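PDB 5XFM: alpha-glucosidase, which probably hydrolyses terminal beta-L-arabinopyranosides and alpha-galactosides, as a calcium-binding bifunctional enzyme of glycoside hydrolase family 97. Local coordinates for residues P446-V449 against G450-A453. The protein carries 1 engineered substitution. Sequence-based numbering, arbitrary orientation.
With CA (calcium ion), chain E.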
loop_
_atom_site.group_PDB
_atom_site.type_symbol
_atom_site.label_atom_id
_atom_site.label_comp_id
_atom_site.label_asym_id
_atom_site.label_seq_id
_atom_site.Cartn_x
_atom_site.Cartn_y
_atom_site.Cartn_z
ATOM N N PRO A 446 -6.533 4.610 13.730
ATOM C CA PRO A 446 -7.667 3.689 13.916
ATOM C C PRO A 446 -8.767 3.822 12.863
ATOM O O PRO A 446 -9.455 2.837 12.592
ATOM C CB PRO A 446 -8.216 4.078 15.295
ATOM C CG PRO A 446 -7.066 4.713 16.002
ATOM C CD PRO A 446 -6.255 5.403 14.941
ATOM N N ASN A 447 -8.935 5.009 12.287
ATOM C CA ASN A 447 -10.015 5.236 11.321
ATOM C C ASN A 447 -9.539 5.279 9.867
ATOM O O ASN A 447 -10.310 5.575 8.959
ATOM C CB ASN A 447 -10.772 6.526 11.663
ATOM C CG ASN A 447 -9.859 7.739 11.761
ATOM O OD1 ASN A 447 -8.743 7.660 12.284
ATOM N ND2 ASN A 447 -10.339 8.869 11.274
ATOM N N TYR A 448 -8.271 4.954 9.651
ATOM C CA TYR A 448 -7.739 4.868 8.301
ATOM C C TYR A 448 -8.238 3.600 7.615
ATOM O O TYR A 448 -8.086 2.508 8.142
ATOM C CB TYR A 448 -6.208 4.903 8.322
ATOM C CG TYR A 448 -5.599 4.534 6.996
ATOM C CD1 TYR A 448 -5.632 5.418 5.923
ATOM C CD2 TYR A 448 -5.003 3.295 6.810
ATOM C CE1 TYR A 448 -5.088 5.082 4.700
ATOM C CE2 TYR A 448 -4.455 2.949 5.593
ATOM C CZ TYR A 448 -4.498 3.844 4.543
ATOM O OH TYR A 448 -3.951 3.489 3.334
ATOM N N VAL A 449 -8.866 3.741 6.450
ATOM C CA VAL A 449 -9.395 2.562 5.765
ATOM C C VAL A 449 -8.945 2.427 4.301
ATOM O O VAL A 449 -9.684 1.905 3.464
ATOM C CB VAL A 449 -10.933 2.524 5.828
ATOM C CG1 VAL A 449 -11.393 2.356 7.280
ATOM C CG2 VAL A 449 -11.539 3.771 5.194
ATOM N N GLY A 450 -7.733 2.885 3.995
ATOM C CA GLY A 450 -7.151 2.611 2.697
ATOM C C GLY A 450 -6.705 3.807 1.882
ATOM O O GLY A 450 -7.119 4.939 2.132
ATOM N N SER A 451 -5.872 3.529 0.882
ATOM C CA SER A 451 -5.265 4.552 0.038
ATOM C C SER A 451 -5.230 4.113 -1.424
ATOM O O SER A 451 -5.246 2.915 -1.726
ATOM C CB SER A 451 -3.833 4.852 0.497
ATOM O OG SER A 451 -3.807 5.522 1.741
ATOM N N GLU A 452 -5.158 5.075 -2.334
ATOM C CA GLU A 452 -5.019 4.734 -3.746
ATOM C C GLU A 452 -3.534 4.428 -3.994
ATOM O O GLU A 452 -3.117 3.274 -3.903
ATOM C CB GLU A 452 -5.541 5.865 -4.644
ATOM C CG GLU A 452 -5.677 5.513 -6.136
ATOM C CD GLU A 452 -6.137 6.706 -6.961
ATOM O OE1 GLU A 452 -5.821 7.851 -6.567
ATOM O OE2 GLU A 452 -6.811 6.508 -7.999
ATOM N N ALA A 453 -2.741 5.464 -4.254
ATOM C CA ALA A 453 -1.293 5.336 -4.461
ATOM C C ALA A 453 -0.938 4.196 -5.412
ATOM O O ALA A 453 0.011 3.451 -5.177
ATOM C CB ALA A 453 -0.584 5.141 -3.127
HETATM CA CA CA E . -6.681 8.741 -8.924
HETATM O O HOH W 1 -6.319 10.914 -8.077
HETATM O O HOH W 2 -5.931 10.121 -10.874
HETATM O O HOH W 3 -8.217 10.117 -10.886
HETATM O O HOH W 4 -8.827 9.000 -7.849
#
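The phenol oxygen of Y448 and the hydroxyl of S451 share a short hydrogen bond, 2.6 Å from OH to OG, in which either group could be the donor. It illustrates how a side chain can bond back to the strand that carries it: the tyrosine reaches forward along its own backbone to a residue three places on. With CG anti to the backbone N (chi1 168°), the ring extends over the peptide that follows V449. One face takes the amide nitrogen of G450, 3.4 Å above the ring plane and over its centre, while OG of S451 approaches in plane at the edge and lies 3.3 Å from CE1 of Y448. That OG, anti to the serine's carbonyl carbon (chi1 -70°), is turned to the phenol oxygen.

G450 lies beneath the ring at a phi of 124°, where any beta carbon would collide with the carbonyl oxygen of V449, a conflict that glycine avoids. A phenylalanine in place of Y448 would probably leave the S451 hydroxyl without this partner and freer to turn. The Y448 side chain also touches F432, L420 and W441, and V449 lies against M429 and I431 of the neighbouring parallel strand.

Just past the strand, E452 sends an extended side chain to the calcium ion and grips it with both carboxylate oxygens, OE2 at 2.4 Å and OE1 at 2.7 Å. E174, E458 and four waters complete the metal's surroundings, and the amide of G434 also holds OE1. Strand 429-432, helix 441-444 and strand 448-451 form a beta-alpha-beta unit of the TIM-barrel-type catalytic domain, a fold that characteristically places metal- and substrate-binding groups, here the calcium ligand E452, directly after the C-terminal ends of its parallel strands.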